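DyP (Bjerkandera adusta, PDB 3VXJ) is a heme b peroxidase of the dye-decolorizing type, probably using hydrogen peroxide to oxidise dyes and phenolic compounds. Local coordinates at residues N10-I15 / E47-A52; G215-F220 / Y427-S432; A268-A273 / T301-G306. One frame throughout, in Å; residues are numbered along the deposited sequence.

Contact 1 of 3, residues N10-I15 / E47-A52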
# COMPACT_ATOMS: atom_id res chain seq x y z
N ASN A 10 3.41 -18.87 12.51
CA ASN A 10 3.78 -17.86 13.50
C ASN A 10 3.86 -16.44 12.95
O ASN A 10 4.13 -15.50 13.69
CB ASN A 10 5.11 -18.22 14.17
CG ASN A 10 5.26 -17.58 15.53
OD1 ASN A 10 4.29 -17.51 16.29
ND2 ASN A 10 6.46 -17.08 15.84
N ILE A 11 3.61 -16.29 11.65
CA ILE A 11 3.70 -14.99 10.99
C ILE A 11 2.29 -14.49 10.70
O ILE A 11 1.47 -15.21 10.13
CB ILE A 11 4.52 -15.09 9.67
CG1 ILE A 11 5.97 -15.45 10.01
CG2 ILE A 11 4.44 -13.77 8.89
CD1 ILE A 11 6.78 -16.03 8.85
N GLN A 12 1.99 -13.27 11.13
CA GLN A 12 0.68 -12.70 10.84
C GLN A 12 0.44 -12.64 9.33
O GLN A 12 1.27 -12.13 8.57
CB GLN A 12 0.53 -11.34 11.53
CG GLN A 12 0.51 -11.42 13.06
CD GLN A 12 -0.09 -10.19 13.69
OE1 GLN A 12 -1.26 -9.89 13.46
NE2 GLN A 12 0.69 -9.47 14.49
N GLY A 13 -0.70 -13.19 8.90
CA GLY A 13 -0.90 -13.53 7.50
C GLY A 13 -0.93 -12.37 6.52
O GLY A 13 -0.54 -12.53 5.37
N ASP A 14 -1.41 -11.20 6.96
CA ASP A 14 -1.48 -10.06 6.03
C ASP A 14 -0.10 -9.60 5.54
O ASP A 14 0.01 -9.03 4.46
CB ASP A 14 -2.26 -8.90 6.64
CG ASP A 14 -2.76 -7.92 5.58
OD1 ASP A 14 -3.32 -8.39 4.57
OD2 ASP A 14 -2.57 -6.70 5.76
N ILE A 15 0.93 -9.86 6.34
CA ILE A 15 2.29 -9.44 6.01
C ILE A 15 2.83 -10.17 4.78
O ILE A 15 3.37 -9.55 3.87
CB ILE A 15 3.26 -9.70 7.18
CG1 ILE A 15 2.83 -8.93 8.43
CG2 ILE A 15 4.68 -9.31 6.77
CD1 ILE A 15 3.54 -9.41 9.69
N GLU A 47 -7.38 -17.65 19.40
CA GLU A 47 -8.72 -17.77 18.82
C GLU A 47 -8.89 -17.07 17.48
O GLU A 47 -9.62 -17.55 16.61
CB GLU A 47 -9.78 -17.25 19.81
CG GLU A 47 -9.83 -17.98 21.15
CD GLU A 47 -9.86 -19.50 21.01
OE1 GLU A 47 -10.75 -20.03 20.31
OE2 GLU A 47 -9.00 -20.17 21.63
N ARG A 48 -8.23 -15.93 17.32
CA ARG A 48 -8.57 -14.99 16.25
C ARG A 48 -7.44 -14.54 15.32
O ARG A 48 -7.71 -14.13 14.19
CB ARG A 48 -9.24 -13.74 16.85
CG ARG A 48 -10.56 -14.02 17.58
CD ARG A 48 -11.70 -14.26 16.61
NE ARG A 48 -12.97 -14.39 17.31
CZ ARG A 48 -13.73 -15.48 17.33
NH1 ARG A 48 -13.37 -16.57 16.67
NH2 ARG A 48 -14.87 -15.48 18.01
N ILE A 49 -6.20 -14.58 15.80
CA ILE A 49 -5.11 -14.01 14.99
C ILE A 49 -4.68 -15.00 13.91
O ILE A 49 -4.26 -16.12 14.20
CB ILE A 49 -3.92 -13.53 15.85
CG1 ILE A 49 -4.35 -12.38 16.79
CG2 ILE A 49 -2.73 -13.12 14.95
CD1 ILE A 49 -4.69 -11.04 16.11
N THR A 50 -4.80 -14.56 12.66
CA THR A 50 -4.66 -15.41 11.49
C THR A 50 -3.25 -15.43 10.92
O THR A 50 -2.72 -14.38 10.54
CB THR A 50 -5.66 -14.96 10.41
OG1 THR A 50 -6.94 -14.74 11.01
CG2 THR A 50 -5.78 -16.01 9.33
N SER A 51 -2.66 -16.62 10.87
CA SER A 51 -1.31 -16.81 10.35
C SER A 51 -1.26 -16.92 8.82
O SER A 51 -2.28 -17.15 8.16
CB SER A 51 -0.70 -18.08 10.94
OG SER A 51 -1.34 -19.24 10.41
N ALA A 52 -0.06 -16.75 8.28
CA ALA A 52 0.20 -17.02 6.87
C ALA A 52 -0.21 -18.45 6.48
O ALA A 52 -0.76 -18.67 5.40
CB ALA A 52 1.68 -16.77 6.56
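Gln12 and Ile49 cross at a slant where the chain segment 10-15 runs past 47-52, and the glutamine shows how one side chain can serve two partners while leaning on a third. From CB, which points away from 47-52, the chain swings back: CG is anti to the carbonyl carbon (chi1 -66°), and the extended course beyond it carries CG and CD along the CG2 methyl of Ile49, each 4.1 Å from that carbon. At the tip OE1 is 3.8 Å from the same Ile49 CG2, yet its polar partner is the backbone N of Leu69, while NE2 is hydrogen-bonded to the carbonyl of Pro431. Both ends of the buried amide are thus satisfied, which fixes its rotation. The backbones beneath form an isolated beta bridge, centred on Gln12 and Ser51, within the N-terminal ferredoxin-like unit, where 47-52 leads out of helix 34-48 toward strand 65-71, the edge strand that supplies Leu69. Its two bonds run Ala52 N to Ile11 O and Gly13 N to Thr50 O, both 2.9 Å, and both acceptors have further company: Ser51 CA makes a CA-H...O contact of 3.2 Å with Ile11 O, and Asn68 ND2 also donates to Thr50 O. With no side chain at Gly13, the backbones close in until the CA atoms of Gly13 and Ala52 are 3.7 Å apart. Ser51 meanwhile is the N-cap of helix 52-55. Its OG sits between the backbone N and carbonyl carbon (chi1 71°) and accepts from Ile54 N, while Ser51 CB rests 3.7 Å from Ile11 O. Thr50 OG1 is hydrogen-bonded to Val67 N.

Contact 2 of 3, residues G215-F220 / Y427-S432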
# COMPACT_ATOMS: atom_id res chain seq x y z
N GLY A 215 8.25 -10.36 12.80
CA GLY A 215 7.32 -9.25 12.73
C GLY A 215 7.56 -8.43 11.47
O GLY A 215 8.41 -8.78 10.64
N SER A 216 6.81 -7.35 11.32
CA SER A 216 7.04 -6.41 10.22
C SER A 216 6.48 -5.05 10.59
O SER A 216 5.58 -4.94 11.43
CB SER A 216 6.38 -6.92 8.93
OG SER A 216 6.73 -6.11 7.81
N PHE A 217 7.01 -4.00 9.97
CA PHE A 217 6.44 -2.66 10.13
C PHE A 217 5.44 -2.36 9.04
O PHE A 217 5.72 -2.55 7.85
CB PHE A 217 7.52 -1.57 10.13
CG PHE A 217 8.42 -1.60 11.33
CD1 PHE A 217 8.02 -1.01 12.54
CD2 PHE A 217 9.64 -2.24 11.27
CE1 PHE A 217 8.85 -1.05 13.65
CE2 PHE A 217 10.49 -2.27 12.38
CZ PHE A 217 10.09 -1.68 13.57
N MET A 218 4.27 -1.88 9.46
CA MET A 218 3.26 -1.37 8.56
C MET A 218 3.30 0.16 8.49
O MET A 218 3.32 0.85 9.52
CB MET A 218 1.87 -1.80 9.02
CG MET A 218 0.77 -1.34 8.05
SD MET A 218 -0.86 -1.12 8.77
CE MET A 218 -1.34 -2.82 9.02
N ALA A 219 3.31 0.68 7.26
CA ALA A 219 2.98 2.07 7.00
C ALA A 219 1.52 2.06 6.56
O ALA A 219 1.17 1.52 5.51
CB ALA A 219 3.87 2.64 5.91
N PHE A 220 0.67 2.63 7.40
CA PHE A 220 -0.73 2.83 7.09
C PHE A 220 -0.94 4.27 6.62
O PHE A 220 -0.43 5.21 7.23
CB PHE A 220 -1.62 2.56 8.31
CG PHE A 220 -3.07 2.79 8.03
CD1 PHE A 220 -3.81 1.81 7.38
CD2 PHE A 220 -3.70 3.98 8.37
CE1 PHE A 220 -5.15 2.02 7.07
CE2 PHE A 220 -5.03 4.19 8.06
CZ PHE A 220 -5.75 3.21 7.42
N TYR A 427 2.61 4.51 11.77
CA TYR A 427 3.58 3.44 11.65
C TYR A 427 3.33 2.44 12.78
O TYR A 427 3.34 2.82 13.96
CB TYR A 427 5.00 4.01 11.76
CG TYR A 427 5.43 4.97 10.66
CD1 TYR A 427 5.13 4.72 9.32
CD2 TYR A 427 6.15 6.12 10.97
CE1 TYR A 427 5.53 5.60 8.31
CE2 TYR A 427 6.56 7.00 9.97
CZ TYR A 427 6.25 6.73 8.65
OH TYR A 427 6.64 7.59 7.66
N PHE A 428 3.10 1.18 12.40
CA PHE A 428 2.80 0.10 13.35
C PHE A 428 3.84 -1.00 13.25
O PHE A 428 4.45 -1.20 12.21
CB PHE A 428 1.41 -0.52 13.08
CG PHE A 428 0.28 0.43 13.22
CD1 PHE A 428 -0.19 0.79 14.48
CD2 PHE A 428 -0.33 0.98 12.10
CE1 PHE A 428 -1.25 1.69 14.62
CE2 PHE A 428 -1.39 1.87 12.23
CZ PHE A 428 -1.86 2.22 13.49
N PHE A 429 4.01 -1.73 14.34
CA PHE A 429 4.77 -2.97 14.31
C PHE A 429 3.83 -4.14 14.56
O PHE A 429 3.10 -4.15 15.56
CB PHE A 429 5.90 -2.96 15.34
CG PHE A 429 6.71 -4.22 15.34
CD1 PHE A 429 7.56 -4.52 14.29
CD2 PHE A 429 6.57 -5.15 16.38
CE1 PHE A 429 8.30 -5.70 14.27
CE2 PHE A 429 7.31 -6.34 16.37
CZ PHE A 429 8.16 -6.62 15.31
N LEU A 430 3.86 -5.12 13.66
CA LEU A 430 3.09 -6.35 13.82
C LEU A 430 4.03 -7.45 14.28
O LEU A 430 4.84 -7.93 13.50
CB LEU A 430 2.42 -6.77 12.50
CG LEU A 430 1.13 -6.05 12.11
CD1 LEU A 430 1.38 -4.60 11.72
CD2 LEU A 430 0.46 -6.80 10.98
N PRO A 431 3.91 -7.87 15.56
CA PRO A 431 4.80 -8.91 16.04
C PRO A 431 4.43 -10.29 15.48
O PRO A 431 3.36 -10.48 14.88
CB PRO A 431 4.55 -8.90 17.56
CG PRO A 431 3.92 -7.55 17.85
CD PRO A 431 3.10 -7.28 16.64
N SER A 432 5.32 -11.26 15.67
CA SER A 432 4.95 -12.65 15.44
C SER A 432 3.81 -13.05 16.38
O SER A 432 3.53 -12.39 17.40
CB SER A 432 6.15 -13.57 15.66
OG SER A 432 6.46 -13.66 17.04
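Strands 216-220 and 427-430 run antiparallel at 149°, their axes as close as 4.5 Å, with Ser216/Leu430 and Met218/Phe428 as hydrogen-bonded pairs and Phe217/Phe429 and Ala219/Tyr427 as non-hydrogen-bonded ones. Each hydrogen-bonded pair is closed by two N-H...O bonds, and the straightest, from Leu430 N to Ser216 O, is 2.8 Å long. The face of Phe217, Ala219, Tyr427 and Phe429 is largely aromatic; that of Ser216, Met218, Phe428 and Leu430 is mixed. On the first, Phe429 sends its edge toward the face of Phe217: CD1 of Phe429 stands 3.7 Å above the centre of the Phe217 ring, and the planes are inclined at 56°, an edge-to-face pair well short of perpendicular. Phe429 reaches back over the start of the neighbouring strand because CG is anti to its backbone N (chi1 180°), which brings its CZ to 3.8 Å from Gly215 CA, a place kept clear by the absence of a side chain there. Further along, CE1 of Tyr427 lies 4.2 Å from Ala219 CB, and the tyrosine hydroxyl is bonded to Asp97. The other face carries a Met-aromatic contact, oblique to the ring: Met218 and Phe428 lie alongside each other, pointing the same way, with Met218 SD 4.0 Å from Phe428 CD2. Leu430 CD1 touches Met218 CB, and Phe220 CB fits in plane at the edge of the Phe428 ring, 4.0 Å from CE2. In the ferredoxin-like C-terminal sheet, strand 216-225 lies between 420-430 and 353-360, antiparallel to both; Met218 and Phe428 pack on Leu122 and Val120 of strand 119-125 in the N-terminal sheet, Leu430 meets Ile15 of helix 13-16, and a backbone bond joins Phe429 to Phe71 at the end of strand 65-71.

Contact 3 of 3, residues A268-A273 / T301-G306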
# COMPACT_ATOMS: atom_id res chain seq x y z
N ALA A 268 -2.51 -4.28 -17.61
CA ALA A 268 -1.47 -4.49 -18.61
C ALA A 268 -0.39 -3.42 -18.43
O ALA A 268 -0.69 -2.23 -18.44
CB ALA A 268 -2.06 -4.45 -20.01
N PRO A 269 0.88 -3.83 -18.23
CA PRO A 269 1.92 -2.82 -18.06
C PRO A 269 2.24 -2.14 -19.39
O PRO A 269 2.37 -2.81 -20.42
CB PRO A 269 3.11 -3.63 -17.55
CG PRO A 269 2.90 -5.00 -18.11
CD PRO A 269 1.42 -5.20 -18.17
N ILE A 270 2.36 -0.81 -19.37
CA ILE A 270 2.60 -0.09 -20.61
C ILE A 270 3.97 -0.40 -21.24
O ILE A 270 4.13 -0.30 -22.45
CB ILE A 270 2.35 1.45 -20.48
CG1 ILE A 270 3.42 2.15 -19.63
CG2 ILE A 270 0.90 1.73 -19.98
CD1 ILE A 270 3.17 3.65 -19.46
N ASP A 271 4.93 -0.86 -20.44
CA ASP A 271 6.22 -1.25 -20.99
C ASP A 271 6.04 -2.42 -21.99
O ASP A 271 6.77 -2.50 -22.97
CB ASP A 271 7.20 -1.63 -19.88
CG ASP A 271 8.63 -1.71 -20.36
OD1 ASP A 271 8.98 -1.00 -21.33
OD2 ASP A 271 9.40 -2.48 -19.75
N LEU A 272 5.06 -3.29 -21.74
CA LEU A 272 4.73 -4.38 -22.67
C LEU A 272 3.65 -4.03 -23.69
O LEU A 272 3.64 -4.59 -24.80
CB LEU A 272 4.31 -5.64 -21.91
CG LEU A 272 5.35 -6.23 -20.95
CD1 LEU A 272 4.78 -7.48 -20.27
CD2 LEU A 272 6.65 -6.57 -21.69
N ALA A 273 2.74 -3.14 -23.30
CA ALA A 273 1.60 -2.73 -24.12
C ALA A 273 1.62 -1.21 -24.23
O ALA A 273 0.81 -0.52 -23.60
CB ALA A 273 0.31 -3.22 -23.48
N THR A 301 9.12 6.73 -24.76
CA THR A 301 8.01 6.26 -25.59
C THR A 301 7.25 5.10 -24.96
O THR A 301 6.02 5.13 -24.90
CB THR A 301 8.45 5.89 -27.00
OG1 THR A 301 8.90 7.08 -27.63
CG2 THR A 301 7.27 5.29 -27.80
N ARG A 302 7.96 4.09 -24.49
CA ARG A 302 7.27 2.94 -23.93
C ARG A 302 6.69 3.20 -22.54
O ARG A 302 5.64 2.67 -22.20
CB ARG A 302 8.17 1.70 -23.93
CG ARG A 302 8.57 1.27 -25.34
CD ARG A 302 9.31 -0.06 -25.36
NE ARG A 302 8.40 -1.18 -25.17
CZ ARG A 302 7.73 -1.80 -26.14
NH1 ARG A 302 7.84 -1.40 -27.39
NH2 ARG A 302 6.91 -2.80 -25.85
N CYS A 303 7.38 4.00 -21.73
CA CYS A 303 6.91 4.33 -20.37
C CYS A 303 7.58 5.62 -19.91
O CYS A 303 8.80 5.74 -20.02
CB CYS A 303 7.27 3.20 -19.39
SG CYS A 303 6.56 3.38 -17.74
N PRO A 304 6.79 6.58 -19.36
CA PRO A 304 7.46 7.75 -18.76
C PRO A 304 8.41 7.36 -17.63
O PRO A 304 8.19 6.35 -16.95
CB PRO A 304 6.30 8.59 -18.22
CG PRO A 304 5.08 8.11 -18.98
CD PRO A 304 5.33 6.64 -19.18
N PHE A 305 9.44 8.17 -17.41
CA PHE A 305 10.36 7.93 -16.30
C PHE A 305 9.66 8.07 -14.95
O PHE A 305 10.05 7.42 -13.98
CB PHE A 305 11.56 8.87 -16.35
CG PHE A 305 12.39 8.76 -17.60
CD1 PHE A 305 12.78 7.52 -18.10
CD2 PHE A 305 12.83 9.91 -18.26
CE1 PHE A 305 13.56 7.42 -19.26
CE2 PHE A 305 13.59 9.82 -19.42
CZ PHE A 305 13.97 8.57 -19.91
N GLY A 306 8.63 8.92 -14.90
CA GLY A 306 7.95 9.29 -13.65
C GLY A 306 6.59 8.64 -13.38
O GLY A 306 5.90 9.06 -12.45
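Arg302 grips the backbone of Asp271 side-on with two nitrogens and so ties together two loops of the C-terminal ferredoxin-like domain of the DyP fold: one follows helix 249-261, the other leads into helix 308-312, which begins with the axial heme ligand His308. Among the hydrogen bonds, both of these end on a single oxygen, a bifurcated acceptor. Arg302 NE is 3.0 Å from Asp271 O and NH2 is 2.9 Å from it, and the oxygen lies at the guanidinium edge, near its plane. A bend at chi3 (76°) turns the arginine so that this NE/NH2 side faces residues 270-272, which have helical backbone angles without the regular bonding. Two donors on one buried carbonyl present the guanidinium edge-on to it and limit its rotation. The charged pairing is looser in geometry. The salt bridge between Asp271 OD1 and Arg302 NE is long, at 3.9 Å, and the carboxylate and guanidinium planes are 69° apart, so these charges attract without a paired, coplanar bond. Each has another partner: NE forms a salt bridge with Asp295, and Asp271 OD2 accepts from the backbone N of Tyr293. The Asp271 side chain also touches Phe291, a residue of the 2,6-dimethoxyphenol pocket. Apolar packing is provided by Ile270. Its CG1 lies between the backbone N and carbonyl carbon (chi1 71°), a rotamer that sends the extended CG1-CD1 arm over to the second loop. There Ile270 CD1 is 3.8 Å from Cys303 SG and 3.7 Å from Pro304 CD, the isoleucine crossing the proline at about a right angle. Helix 249-261 backs the same isoleucine through Ala258 and Arg259. Between the polar grip and this apolar patch, two acceptors face each other without a bond, Ile270 O and Arg302 O standing 3.3 Å apart.

Contacts 1 and 2 adjoin, their centres 13 Å apart: besides the bond from Gln12 to Pro431, Ile15 CG2 packs on Ser216 CB at 3.6 Å. Contact 3 is remote, about 36 Å from contact 1 and 32 Å from contact 2 between centres, on the opposite side of the chain's centre, although in sequence it is nested inside the loop that contact 2 closes. Neither contact 2 nor contact 3 touches the heme: the side chains of Ala219 and Cys303 are about 8 and 10 Å from it. The side chain of Ile270 is about 6 Å from that of heme-binding Arg263; the side chain of Asp271 is about 7 Å from that of Arg315 and 9 Å from a bound 2,6-dimethoxyphenol. Contact 1 lies away from these sites.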